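PDB 1VL0: DTDP-4-dehydrorhamnose reductase, rfbD ortholog from Clostridium acetobutylicum, which probably catalyses the reduction of dTDP-6-deoxy-L-lyxo-4-hexulose to dTDP-L-rhamnose, the last step in making this activated sugar, with a nicotinamide dinucleotide as the hydride donor. Local coordinates for residues R26-Q31 with R202-V207; D118-E123 with R257-V262; N152-I157 with K211-F216; D189-P194 with K221-W226. One frame throughout, in Å; residues are numbered along the deposited sequence.

Overall arrangement
The chain folds as an extended short-chain dehydrogenase/reductase, a Rossmann-type sheet flanked by helices, with a smaller substrate-binding part. Interaction 1 packs helix 23-32 on helix 197-210. Helix 197-210 leads into 211-216 of interaction 3 (centres about 16 Å apart), Val207 O of the helix meeting Asn212 N at 3.1 Å. Interaction 3 pairs strand 214-217 in parallel with 155-164, and interaction 4 pairs strand 224-225 antiparallel with 191-196, neighbour of 155-164 in the main sheet, the two centres about 26 Å apart. The centres of interactions 2 and 4 lie about 10 Å apart, linked by Val191, which pairs with Lys259 and Ser261. Residues 118-123 and 257-262 enclose the segments of both 3 and 4 in sequence.

Interaction 1: R26-Q31 with R202-V207; sequences REIQKQ and RVVLKV
Ile28 is the first residue of 26-31 to reach the other helix, and it does so with both branches: CD1 lies 4.3 Å from Val204 CG1, and CG2 lies 4.4 Å from Leu205 CD2. A branched aliphatic chain suits this buried place, where Ile17 and Ile68 of the sheet also pack on it. One turn further on, Gln31 bridges the gap. Its CG is anti to the carbonyl carbon (chi1 -70°) and the rest of the chain is extended, which carries the amide over to the start of 202-207. There Gln31 OE1 sits 3.5 Å from Arg202 CG and 3.8 Å from Leu205 CD1, and the two long side chains of Gln31 and Arg202 cross at about a right angle. The amide is fixed from its nitrogen: Gln31 NE2 donates to Glu27 OE2 at 3.0 Å, on the lone pair anti to the other carboxylate oxygen, and also to Val198 O of helix 197-210. The short helix segments cross at -59°, their axes 10.4 Å apart. Chemically the contact is graded, with aliphatic carbons facing the sheet and a glutamine at the more exposed end, whose amide nitrogen ties a carboxylate of its own helix to a backbone carbonyl of the other.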
loop_
_atom_site.group_PDB
_atom_site.type_symbol
_atom_site.label_atom_id
_atom_site.label_comp_id
_atom_site.label_asym_id
_atom_site.label_seq_id
_atom_site.Cartn_x
_atom_site.Cartn_y
_atom_site.Cartn_z
ATOM N N ARG A 26 13.375 20.034 19.029
ATOM C CA ARG A 26 13.731 20.624 20.329
ATOM C C ARG A 26 12.823 20.173 21.463
ATOM O O ARG A 26 13.299 19.885 22.547
ATOM C CB ARG A 26 13.724 22.144 20.265
ATOM C CG ARG A 26 14.876 22.708 19.504
ATOM C CD ARG A 26 14.774 24.192 19.300
ATOM N NE ARG A 26 15.965 24.744 18.692
ATOM C CZ ARG A 26 16.664 25.761 19.157
ATOM N NH1 ARG A 26 16.308 26.374 20.268
ATOM N NH2 ARG A 26 17.755 26.158 18.520
ATOM N N GLU A 27 11.518 20.109 21.221
ATOM C CA GLU A 27 10.618 19.702 22.259
ATOM C C GLU A 27 10.800 18.237 22.661
ATOM O O GLU A 27 10.740 17.893 23.854
ATOM C CB GLU A 27 9.200 20.034 21.898
ATOM C CG GLU A 27 8.180 19.732 22.998
ATOM C CD GLU A 27 8.372 20.483 24.333
ATOM O OE1 GLU A 27 8.994 21.592 24.404
ATOM O OE2 GLU A 27 7.871 19.969 25.363
ATOM N N ILE A 28 11.073 17.370 21.686
ATOM C CA ILE A 28 11.278 15.972 21.979
ATOM C C ILE A 28 12.545 15.806 22.810
ATOM O O ILE A 28 12.566 15.053 23.784
ATOM C CB ILE A 28 11.364 15.191 20.682
ATOM C CG1 ILE A 28 9.970 15.127 20.033
ATOM C CG2 ILE A 28 11.880 13.779 20.935
ATOM C CD1 ILE A 28 9.890 14.376 18.718
ATOM N N GLN A 29 13.602 16.511 22.426
ATOM C CA GLN A 29 14.840 16.465 23.220
ATOM C C GLN A 29 14.542 16.864 24.669
ATOM O O GLN A 29 14.978 16.204 25.593
ATOM C CB GLN A 29 15.890 17.393 22.627
ATOM C CG GLN A 29 16.441 16.869 21.369
ATOM C CD GLN A 29 17.541 17.712 20.807
ATOM O OE1 GLN A 29 17.326 18.503 19.870
ATOM N NE2 GLN A 29 18.717 17.558 21.360
ATOM N N LYS A 30 13.742 17.922 24.835
ATOM C CA LYS A 30 13.406 18.442 26.146
ATOM C C LYS A 30 12.581 17.447 26.971
ATOM O O LYS A 30 12.887 17.219 28.144
ATOM C CB LYS A 30 12.674 19.759 25.988
ATOM C CG LYS A 30 12.221 20.419 27.262
ATOM C CD LYS A 30 11.832 21.859 26.945
ATOM C CE LYS A 30 10.913 22.462 27.986
ATOM N NZ LYS A 30 10.557 23.862 27.573
ATOM N N GLN A 31 11.598 16.801 26.356
ATOM C CA GLN A 31 10.794 15.804 27.060
ATOM C C GLN A 31 11.549 14.500 27.337
ATOM O O GLN A 31 11.145 13.720 28.202
ATOM C CB GLN A 31 9.498 15.531 26.301
ATOM C CG GLN A 31 8.495 16.717 26.331
ATOM C CD GLN A 31 7.152 16.390 25.740
ATOM O OE1 GLN A 31 6.825 15.218 25.587
ATOM N NE2 GLN A 31 6.357 17.413 25.390
ATOM N N ARG A 202 4.439 14.679 23.308
ATOM C CA ARG A 202 3.883 13.729 24.240
ATOM C C ARG A 202 3.237 12.593 23.494
ATOM O O ARG A 202 3.335 11.443 23.876
ATOM C CB ARG A 202 2.835 14.394 25.151
ATOM C CG ARG A 202 3.388 15.212 26.271
ATOM C CD ARG A 202 2.316 15.947 27.038
ATOM N NE ARG A 202 2.838 16.900 28.044
ATOM C CZ ARG A 202 2.066 17.786 28.707
ATOM N NH1 ARG A 202 0.743 17.859 28.487
ATOM N NH2 ARG A 202 2.609 18.596 29.590
ATOM N N VAL A 203 2.490 12.909 22.441
ATOM C CA VAL A 203 1.841 11.866 21.670
ATOM C C VAL A 203 2.870 10.964 20.957
ATOM O O VAL A 203 2.791 9.730 21.031
ATOM C CB VAL A 203 0.855 12.467 20.660
ATOM C CG1 VAL A 203 0.499 11.445 19.588
ATOM C CG2 VAL A 203 -0.416 12.918 21.430
ATOM N N VAL A 204 3.844 11.591 20.307
ATOM C CA VAL A 204 4.900 10.868 19.627
ATOM C C VAL A 204 5.525 9.903 20.581
ATOM O O VAL A 204 5.696 8.731 20.226
ATOM C CB VAL A 204 5.949 11.772 19.033
ATOM C CG1 VAL A 204 7.230 10.993 18.652
ATOM C CG2 VAL A 204 5.391 12.426 17.808
ATOM N N LEU A 205 5.887 10.360 21.767
ATOM C CA LEU A 205 6.612 9.471 22.707
ATOM C C LEU A 205 5.700 8.431 23.348
ATOM O O LEU A 205 6.165 7.348 23.743
ATOM C CB LEU A 205 7.301 10.297 23.765
ATOM C CG LEU A 205 8.388 11.261 23.242
ATOM C CD1 LEU A 205 8.825 12.233 24.354
ATOM C CD2 LEU A 205 9.571 10.530 22.682
ATOM N N LYS A 206 4.418 8.759 23.491
ATOM C CA LYS A 206 3.398 7.802 23.954
ATOM C C LYS A 206 3.234 6.582 23.001
ATOM O O LYS A 206 3.267 5.428 23.440
ATOM C CB LYS A 206 2.040 8.516 24.069
ATOM C CG LYS A 206 0.813 7.661 24.488
ATOM C CD LYS A 206 -0.545 8.477 24.240
ATOM C CE LYS A 206 -1.874 7.688 24.571
ATOM N NZ LYS A 206 -1.716 6.971 25.933
ATOM N N VAL A 207 2.992 6.837 21.719
ATOM C CA VAL A 207 2.782 5.736 20.780
ATOM C C VAL A 207 4.016 4.852 20.669
ATOM O O VAL A 207 3.891 3.645 20.548
ATOM C CB VAL A 207 2.273 6.161 19.398
ATOM C CG1 VAL A 207 0.890 6.837 19.540
ATOM C CG2 VAL A 207 3.242 7.076 18.674
#

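Interaction 2: D118-E123 with R257-V262; sequences DGEAKE and RPKYSV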
loop_
_atom_site.group_PDB
_atom_site.type_symbol
_atom_site.label_atom_id
_atom_site.label_comp_id
_atom_site.label_asym_id
_atom_site.label_seq_id
_atom_site.Cartn_x
_atom_site.Cartn_y
_atom_site.Cartn_z
ATOM N N ASP A 118 -7.533 17.759 0.838
ATOM C CA ASP A 118 -7.814 18.838 -0.123
ATOM C C ASP A 118 -8.484 20.089 0.475
ATOM O O ASP A 118 -8.597 21.094 -0.184
ATOM C CB ASP A 118 -8.624 18.339 -1.338
ATOM C CG ASP A 118 -9.978 17.740 -0.975
ATOM O OD1 ASP A 118 -10.503 17.974 0.138
ATOM O OD2 ASP A 118 -10.575 16.990 -1.769
ATOM N N GLY A 119 -8.925 20.021 1.729
ATOM C CA GLY A 119 -9.541 21.170 2.376
ATOM C C GLY A 119 -11.012 21.356 2.093
ATOM O O GLY A 119 -11.609 22.327 2.500
ATOM N N GLU A 120 -11.619 20.412 1.407
ATOM C CA GLU A 120 -13.032 20.517 1.066
ATOM C C GLU A 120 -13.888 19.808 2.078
ATOM O O GLU A 120 -15.069 19.846 1.944
ATOM C CB GLU A 120 -13.288 19.966 -0.352
ATOM C CG GLU A 120 -12.736 20.866 -1.474
ATOM C CD GLU A 120 -13.232 22.312 -1.347
ATOM O OE1 GLU A 120 -14.467 22.546 -1.492
ATOM O OE2 GLU A 120 -12.393 23.213 -1.057
ATOM N N ALA A 121 -13.296 19.191 3.107
ATOM C CA ALA A 121 -14.079 18.556 4.183
ATOM C C ALA A 121 -14.983 19.509 4.929
ATOM O O ALA A 121 -14.758 20.698 4.963
ATOM C CB ALA A 121 -13.141 17.861 5.190
ATOM N N LYS A 122 -16.017 18.974 5.544
ATOM C CA LYS A 122 -16.980 19.791 6.261
ATOM C C LYS A 122 -17.056 19.393 7.727
ATOM O O LYS A 122 -17.772 20.034 8.501
ATOM C CB LYS A 122 -18.358 19.691 5.591
ATOM C CG LYS A 122 -18.632 20.777 4.490
ATOM C CD LYS A 122 -18.134 20.378 3.087
ATOM C CE LYS A 122 -17.955 21.607 2.136
ATOM N NZ LYS A 122 -17.069 21.305 0.932
ATOM N N GLU A 123 -16.314 18.347 8.112
ATOM C CA GLU A 123 -16.227 17.923 9.510
ATOM C C GLU A 123 -14.831 17.350 9.816
ATOM O O GLU A 123 -14.069 17.031 8.879
ATOM C CB GLU A 123 -17.326 16.917 9.797
ATOM C CG GLU A 123 -17.445 15.777 8.800
ATOM C CD GLU A 123 -18.483 14.715 9.234
ATOM O OE1 GLU A 123 -18.219 13.944 10.213
ATOM O OE2 GLU A 123 -19.562 14.650 8.573
ATOM N N ARG A 257 -4.140 26.587 -0.069
ATOM C CA ARG A 257 -4.354 26.254 1.347
ATOM C C ARG A 257 -5.761 25.748 1.577
ATOM O O ARG A 257 -6.700 26.256 0.973
ATOM C CB ARG A 257 -4.105 27.474 2.223
ATOM C CG ARG A 257 -2.633 27.622 2.566
ATOM C CD ARG A 257 -2.199 29.023 2.698
ATOM N NE ARG A 257 -0.776 29.095 3.012
ATOM C CZ ARG A 257 0.197 29.287 2.128
ATOM N NH1 ARG A 257 -0.069 29.401 0.819
ATOM N NH2 ARG A 257 1.452 29.363 2.567
ATOM N N PRO A 258 -5.910 24.766 2.456
ATOM C CA PRO A 258 -7.186 24.124 2.648
ATOM C C PRO A 258 -8.139 25.076 3.347
ATOM O O PRO A 258 -7.728 25.797 4.248
ATOM C CB PRO A 258 -6.858 22.928 3.579
ATOM C CG PRO A 258 -5.386 22.875 3.697
ATOM C CD PRO A 258 -4.906 24.262 3.411
ATOM N N LYS A 259 -9.399 25.091 2.943
ATOM C CA LYS A 259 -10.391 25.881 3.651
ATOM C C LYS A 259 -10.634 25.298 5.055
ATOM O O LYS A 259 -10.863 26.038 6.006
ATOM C CB LYS A 259 -11.707 25.942 2.870
ATOM C CG LYS A 259 -11.574 26.719 1.571
ATOM C CD LYS A 259 -12.661 27.749 1.292
ATOM C CE LYS A 259 -12.138 29.205 1.600
ATOM N NZ LYS A 259 -11.182 29.757 0.577
ATOM N N TYR A 260 -10.663 23.976 5.136
ATOM C CA TYR A 260 -11.052 23.263 6.307
ATOM C C TYR A 260 -10.062 22.107 6.519
ATOM O O TYR A 260 -10.092 21.118 5.776
ATOM C CB TYR A 260 -12.465 22.714 6.160
ATOM C CG TYR A 260 -12.989 22.065 7.446
ATOM C CD1 TYR A 260 -12.575 20.788 7.820
ATOM C CD2 TYR A 260 -13.875 22.718 8.268
ATOM C CE1 TYR A 260 -13.018 20.189 8.973
ATOM C CE2 TYR A 260 -14.366 22.102 9.422
ATOM C CZ TYR A 260 -13.914 20.853 9.778
ATOM O OH TYR A 260 -14.361 20.273 10.936
ATOM N N SER A 261 -9.208 22.237 7.530
ATOM C CA SER A 261 -8.211 21.230 7.817
ATOM C C SER A 261 -8.217 20.778 9.271
ATOM O O SER A 261 -7.175 20.476 9.839
ATOM C CB SER A 261 -6.828 21.755 7.415
ATOM O OG SER A 261 -6.636 23.066 7.863
ATOM N N VAL A 262 -9.408 20.681 9.851
ATOM C CA VAL A 262 -9.536 20.178 11.211
ATOM C C VAL A 262 -9.326 18.669 11.148
ATOM O O VAL A 262 -10.059 17.984 10.445
ATOM C CB VAL A 262 -10.912 20.504 11.832
ATOM C CG1 VAL A 262 -11.025 19.910 13.237
ATOM C CG2 VAL A 262 -11.097 21.971 11.894
HETATM O O HOH W 1 -9.738 23.956 0.051
HETATM O O HOH W 2 -10.424 18.439 3.645
#
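Tyr260 lays its ring against the backbone of 118-123, with Lys122 C 4.0 Å above one face and Val262 CG2 over the opposite face, both offset toward the rim. CG stands anti to the backbone N (chi1 -174°), which directs the ring along the other loop: Ala121 O lies 3.3 Å from Tyr260 CB, Ala121 CB packs beside CD1, and Tyr260 OH ends 3.2 Å from Glu123 C. A tyrosine suits this place because its broad ring covers several peptide groups of an irregular loop. Gly119 fits where the two backbones come closest, CA to CA. Gly119 CA is 3.4 Å from Pro258 CB, leaving little room for a side chain, and its positive phi also favours glycine. Its carbonyl accepts a weak bond from Tyr260 N. Water 1 donates to Asp118 O and Glu120 OE2 and accepts from Lys259 N, while water 2 accepts from Ala121 N at 3.0 Å. Asp118 OD1 takes the N-H of Glu120 at 3.0 Å in an Asx turn. The first loop runs between strand 107-113 and helix 136-151, the second between strand 242-246 and helix 266-270; Lys259 and Ser261 then pair with Val191, attaching this surface contact to strand 191-196.

Interaction 3: N152-I157 with K211-F216; sequences NPKYYI and KNYGTF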
loop_
_atom_site.group_PDB
_atom_site.type_symbol
_atom_site.label_atom_id
_atom_site.label_comp_id
_atom_site.label_asym_id
_atom_site.label_seq_id
_atom_site.Cartn_x
_atom_site.Cartn_y
_atom_site.Cartn_z
ATOM N N ASN A 152 9.133 -0.095 5.812
ATOM C CA ASN A 152 9.321 -0.452 7.213
ATOM C C ASN A 152 7.963 -0.748 7.896
ATOM O O ASN A 152 7.201 0.179 8.133
ATOM C CB ASN A 152 10.110 0.671 7.962
ATOM C CG ASN A 152 10.671 0.219 9.305
ATOM O OD1 ASN A 152 10.131 -0.701 9.930
ATOM N ND2 ASN A 152 11.768 0.847 9.747
ATOM N N PRO A 153 7.684 -2.019 8.227
ATOM C CA PRO A 153 6.453 -2.381 8.967
ATOM C C PRO A 153 6.287 -1.835 10.396
ATOM O O PRO A 153 5.158 -1.877 10.901
ATOM C CB PRO A 153 6.507 -3.917 9.029
ATOM C CG PRO A 153 7.399 -4.302 7.921
ATOM C CD PRO A 153 8.467 -3.222 7.906
ATOM N N LYS A 154 7.395 -1.460 11.062
ATOM C CA LYS A 154 7.397 -0.771 12.344
ATOM C C LYS A 154 7.388 0.735 12.132
ATOM O O LYS A 154 8.364 1.414 12.358
ATOM C CB LYS A 154 8.559 -1.238 13.251
ATOM C CG LYS A 154 8.385 -2.674 13.718
ATOM C CD LYS A 154 9.488 -3.157 14.737
ATOM C CE LYS A 154 9.005 -4.412 15.502
ATOM N NZ LYS A 154 7.812 -4.166 16.375
ATOM N N TYR A 155 6.232 1.265 11.682
ATOM C CA TYR A 155 6.100 2.659 11.399
ATOM C C TYR A 155 5.033 3.345 12.256
ATOM O O TYR A 155 4.041 2.742 12.679
ATOM C CB TYR A 155 5.779 2.920 9.890
ATOM C CG TYR A 155 4.388 2.553 9.526
ATOM C CD1 TYR A 155 4.095 1.279 9.096
ATOM C CD2 TYR A 155 3.351 3.476 9.611
ATOM C CE1 TYR A 155 2.791 0.928 8.773
ATOM C CE2 TYR A 155 2.042 3.121 9.316
ATOM C CZ TYR A 155 1.772 1.849 8.905
ATOM O OH TYR A 155 0.474 1.479 8.578
ATOM N N TYR A 156 5.238 4.650 12.448
ATOM C CA TYR A 156 4.235 5.550 13.029
ATOM C C TYR A 156 4.224 6.787 12.132
ATOM O O TYR A 156 5.228 7.393 11.886
ATOM C CB TYR A 156 4.579 5.984 14.440
ATOM C CG TYR A 156 4.996 4.914 15.431
ATOM C CD1 TYR A 156 6.308 4.480 15.496
ATOM C CD2 TYR A 156 4.095 4.394 16.342
ATOM C CE1 TYR A 156 6.708 3.556 16.447
ATOM C CE2 TYR A 156 4.484 3.458 17.272
ATOM C CZ TYR A 156 5.798 3.071 17.336
ATOM O OH TYR A 156 6.179 2.106 18.262
ATOM N N ILE A 157 3.076 7.114 11.586
ATOM C CA ILE A 157 2.925 8.382 10.844
ATOM C C ILE A 157 2.044 9.237 11.709
ATOM O O ILE A 157 0.951 8.812 12.074
ATOM C CB ILE A 157 2.332 8.138 9.450
ATOM C CG1 ILE A 157 3.396 7.452 8.547
ATOM C CG2 ILE A 157 1.856 9.437 8.772
ATOM C CD1 ILE A 157 2.799 6.772 7.404
ATOM N N LYS A 211 4.147 0.794 21.488
ATOM C CA LYS A 211 4.239 0.148 20.156
ATOM C C LYS A 211 2.903 0.136 19.401
ATOM O O LYS A 211 2.482 -0.873 18.843
ATOM C CB LYS A 211 4.863 -1.223 20.300
ATOM C CG LYS A 211 6.331 -1.095 20.713
ATOM C CD LYS A 211 7.093 -2.360 20.443
ATOM C CE LYS A 211 8.443 -2.391 21.154
ATOM N NZ LYS A 211 9.359 -1.319 20.731
ATOM N N ASN A 212 2.261 1.310 19.415
ATOM C CA ASN A 212 0.927 1.541 18.849
ATOM C C ASN A 212 1.172 2.067 17.440
ATOM O O ASN A 212 1.145 3.234 17.184
ATOM C CB ASN A 212 0.194 2.533 19.724
ATOM C CG ASN A 212 -1.313 2.619 19.418
ATOM O OD1 ASN A 212 -1.876 1.862 18.587
ATOM N ND2 ASN A 212 -1.965 3.564 20.091
ATOM N N TYR A 213 1.488 1.145 16.531
ATOM C CA TYR A 213 1.935 1.491 15.181
ATOM C C TYR A 213 0.765 1.941 14.346
ATOM O O TYR A 213 -0.394 1.588 14.624
ATOM C CB TYR A 213 2.574 0.286 14.509
ATOM C CG TYR A 213 3.830 -0.190 15.169
ATOM C CD1 TYR A 213 4.983 0.526 15.074
ATOM C CD2 TYR A 213 3.871 -1.381 15.843
ATOM C CE1 TYR A 213 6.171 0.058 15.694
ATOM C CE2 TYR A 213 5.085 -1.856 16.462
ATOM C CZ TYR A 213 6.204 -1.112 16.375
ATOM O OH TYR A 213 7.418 -1.527 16.957
ATOM N N GLY A 214 1.063 2.695 13.304
ATOM C CA GLY A 214 0.034 3.112 12.381
ATOM C C GLY A 214 0.092 4.588 12.079
ATOM O O GLY A 214 1.080 5.246 12.340
ATOM N N THR A 215 -1.008 5.096 11.557
ATOM C CA THR A 215 -1.138 6.477 11.216
ATOM C C THR A 215 -2.063 7.185 12.191
ATOM O O THR A 215 -3.192 6.744 12.389
ATOM C CB THR A 215 -1.663 6.591 9.769
ATOM O OG1 THR A 215 -0.681 6.029 8.868
ATOM C CG2 THR A 215 -1.845 8.045 9.324
ATOM N N PHE A 216 -1.573 8.291 12.759
ATOM C CA PHE A 216 -2.316 9.073 13.749
ATOM C C PHE A 216 -2.399 10.529 13.334
ATOM O O PHE A 216 -1.416 11.090 12.936
ATOM C CB PHE A 216 -1.630 9.029 15.115
ATOM C CG PHE A 216 -1.525 7.632 15.678
ATOM C CD1 PHE A 216 -0.509 6.781 15.259
ATOM C CD2 PHE A 216 -2.490 7.146 16.552
ATOM C CE1 PHE A 216 -0.413 5.405 15.794
ATOM C CE2 PHE A 216 -2.398 5.821 17.054
ATOM C CZ PHE A 216 -1.395 4.973 16.646
HETATM O O HOH W 3 10.224 -2.640 18.006
HETATM O O HOH W 4 -1.520 3.396 8.650
#
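Lys154 NZ donates to Tyr213 OH at 2.7 Å, its chain bending only at the last torsion (chi4 -64°) to bring the ammonium onto the hydroxyl. The same NZ also bonds Ser103 of the second subunit. Three backbone bonds tie the parallel strands: Gly214 N to Tyr155 O, Ile157 N to Gly214 O, and Phe216 N to Ile157 O at 2.7 Å, the last nearly straight at 169°. Water 4 links Tyr155 OH to Thr215 OG1, spanning the side of the sheet where Ile157 and Thr215 lie side by side. Around the opposite side Tyr156 and Tyr213 pack. Tyr213 CD1 lies over one face of the Tyr156 ring, the planes 33° apart and the centroids separated by 4.7 Å, while Asn212 O meets that ring at its edge, 3.3 Å from Tyr156 CE2. Tyr156 OH reaches beyond to bond Glu107 of strand 107-113. Glycine suits position 214, whose positive phi would jam a CB against the preceding carbonyl. With Lys154 and Lys211 both reaching water 3 (Lys154 only weakly), Glu107, in a long, weak ion pair with Lys211, would probably ease their repulsion. At this interface with the second subunit, Tyr156 and Tyr213 serve both as packing and as polar links, to Glu107 and Lys154 respectively.

Interaction 4: D189-P194 with K221-W226; sequences DQVGTP and KGICSW
Residues 191-192 and 224-225 pair as a short antiparallel ladder, Gly192 and Cys224 forming the hydrogen-bonded pair with both N-to-O distances, Gly192 N to Cys224 O and Cys224 N to Gly192 O, at 2.9 Å. Val191 faces Ser225 in the adjoining non-hydrogen-bonded pair, and a weak bond from Trp226 N to Gln190 O continues the line. Beyond the ladder, Thr193 OG1 donates to Gly222 O at 2.7 Å from above the carbonyl plane, 36° out of it. Thr193 CG2 lies 3.4 Å from the same Gly222 O, so both branches meet the loop. Cysteine fits next to Pro194, since a small, polarisable sulfur can lie close to ring carbons: Cys224 SG is 3.5 Å from Pro194 CD. The pairing adds an antiparallel edge to the otherwise parallel Rossmann-type sheet, next to strand 191-196, and it ends where a helix starts. Ser225 is the N-cap of helix 226-237, its OG taking the N-H of Asp228 and also bonding His188. On the side of Val191, CG2 meets Ile223 CD1 at 4.3 Å. Trp226, the first helical residue, turns its indole so that NE1 and Gln190 OE1 are bridged by water 5, which lies in the ring plane and donates to OE1 at 2.9 Å. The amide of Gln190 stands almost perpendicular to the indole, 89° between planes; its extended chain places it at the ring edge, while NE2 bonds Thr248. Trp162 stacks on the Trp226 ring, and the bound dinucleotide lies about 6 Å from this side chain at the nearest atoms.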
loop_
_atom_site.group_PDB
_atom_site.type_symbol
_atom_site.label_atom_id
_atom_site.label_comp_id
_atom_site.label_asym_id
_atom_site.label_seq_id
_atom_site.Cartn_x
_atom_site.Cartn_y
_atom_site.Cartn_z
ATOM N N ASP A 189 -11.621 32.420 6.897
ATOM C CA ASP A 189 -12.220 31.366 6.088
ATOM C C ASP A 189 -11.320 30.141 5.947
ATOM O O ASP A 189 -11.533 29.312 5.094
ATOM C CB ASP A 189 -12.679 31.909 4.724
ATOM C CG ASP A 189 -11.545 32.425 3.854
ATOM O OD1 ASP A 189 -10.367 32.334 4.248
ATOM O OD2 ASP A 189 -11.753 32.951 2.720
ATOM N N GLN A 190 -10.307 30.018 6.793
ATOM C CA GLN A 190 -9.504 28.795 6.849
ATOM C C GLN A 190 -9.498 28.334 8.307
ATOM O O GLN A 190 -9.183 29.127 9.185
ATOM C CB GLN A 190 -8.078 29.054 6.404
ATOM C CG GLN A 190 -7.905 29.573 4.937
ATOM C CD GLN A 190 -6.431 29.866 4.610
ATOM O OE1 GLN A 190 -5.519 29.235 5.179
ATOM N NE2 GLN A 190 -6.194 30.817 3.720
ATOM N N VAL A 191 -9.894 27.088 8.557
ATOM C CA VAL A 191 -10.080 26.609 9.909
ATOM C C VAL A 191 -9.285 25.327 10.135
ATOM O O VAL A 191 -9.028 24.551 9.220
ATOM C CB VAL A 191 -11.578 26.408 10.336
ATOM C CG1 VAL A 191 -12.466 27.650 9.960
ATOM C CG2 VAL A 191 -12.138 25.203 9.742
ATOM N N GLY A 192 -8.896 25.130 11.380
ATOM C CA GLY A 192 -8.035 24.025 11.780
ATOM C C GLY A 192 -7.958 24.135 13.279
ATOM O O GLY A 192 -8.860 24.634 13.909
ATOM N N THR A 193 -6.853 23.688 13.845
ATOM C CA THR A 193 -6.623 23.768 15.264
ATOM C C THR A 193 -5.136 24.035 15.518
ATOM O O THR A 193 -4.309 23.222 15.090
ATOM C CB THR A 193 -6.932 22.447 15.963
ATOM O OG1 THR A 193 -8.173 21.916 15.472
ATOM C CG2 THR A 193 -7.074 22.705 17.489
ATOM N N PRO A 194 -4.829 25.131 16.240
ATOM C CA PRO A 194 -3.450 25.444 16.670
ATOM C C PRO A 194 -2.921 24.323 17.513
ATOM O O PRO A 194 -3.683 23.814 18.346
ATOM C CB PRO A 194 -3.637 26.698 17.525
ATOM C CG PRO A 194 -4.956 27.330 16.990
ATOM C CD PRO A 194 -5.804 26.162 16.681
ATOM N N LYS A 221 -7.105 19.786 20.839
ATOM C CA LYS A 221 -8.573 19.680 20.771
ATOM C C LYS A 221 -9.200 20.991 20.382
ATOM O O LYS A 221 -8.646 22.061 20.661
ATOM C CB LYS A 221 -9.147 19.218 22.096
ATOM C CG LYS A 221 -8.676 17.876 22.571
ATOM C CD LYS A 221 -9.381 17.580 23.900
ATOM C CE LYS A 221 -8.749 16.527 24.764
ATOM N NZ LYS A 221 -8.532 15.378 24.038
ATOM N N GLY A 222 -10.360 20.927 19.724
ATOM C CA GLY A 222 -11.075 22.119 19.346
ATOM C C GLY A 222 -10.888 22.502 17.891
ATOM O O GLY A 222 -10.318 21.753 17.099
ATOM N N ILE A 223 -11.383 23.690 17.558
ATOM C CA ILE A 223 -11.426 24.198 16.186
ATOM C C ILE A 223 -11.512 25.722 16.196
ATOM O O ILE A 223 -12.233 26.286 16.988
ATOM C CB ILE A 223 -12.647 23.597 15.441
ATOM C CG1 ILE A 223 -12.933 24.352 14.136
ATOM C CG2 ILE A 223 -13.899 23.633 16.344
ATOM C CD1 ILE A 223 -14.056 23.772 13.314
ATOM N N CYS A 224 -10.763 26.376 15.308
ATOM C CA CYS A 224 -10.896 27.804 15.067
ATOM C C CYS A 224 -10.315 28.204 13.708
ATOM O O CYS A 224 -9.732 27.392 13.004
ATOM C CB CYS A 224 -10.234 28.576 16.204
ATOM S SG CYS A 224 -8.415 28.442 16.273
ATOM N N SER A 225 -10.523 29.458 13.328
ATOM C CA SER A 225 -9.857 30.051 12.177
ATOM C C SER A 225 -8.547 30.700 12.602
ATOM O O SER A 225 -8.320 30.902 13.810
ATOM C CB SER A 225 -10.738 31.138 11.557
ATOM O OG SER A 225 -10.808 32.254 12.446
ATOM N N TRP A 226 -7.712 31.083 11.622
ATOM C CA TRP A 226 -6.486 31.862 11.910
ATOM C C TRP A 226 -6.807 33.184 12.594
ATOM O O TRP A 226 -6.046 33.616 13.479
ATOM C CB TRP A 226 -5.637 32.128 10.674
ATOM C CG TRP A 226 -5.011 30.932 10.084
ATOM C CD1 TRP A 226 -5.405 30.282 8.938
ATOM C CD2 TRP A 226 -3.846 30.239 10.549
ATOM N NE1 TRP A 226 -4.571 29.219 8.683
ATOM C CE2 TRP A 226 -3.612 29.163 9.660
ATOM C CE3 TRP A 226 -2.993 30.397 11.651
ATOM C CZ2 TRP A 226 -2.549 28.273 9.817
ATOM C CZ3 TRP A 226 -1.956 29.507 11.823
ATOM C CH2 TRP A 226 -1.735 28.451 10.906
HETATM O O HOH W 5 -4.894 26.787 6.668
#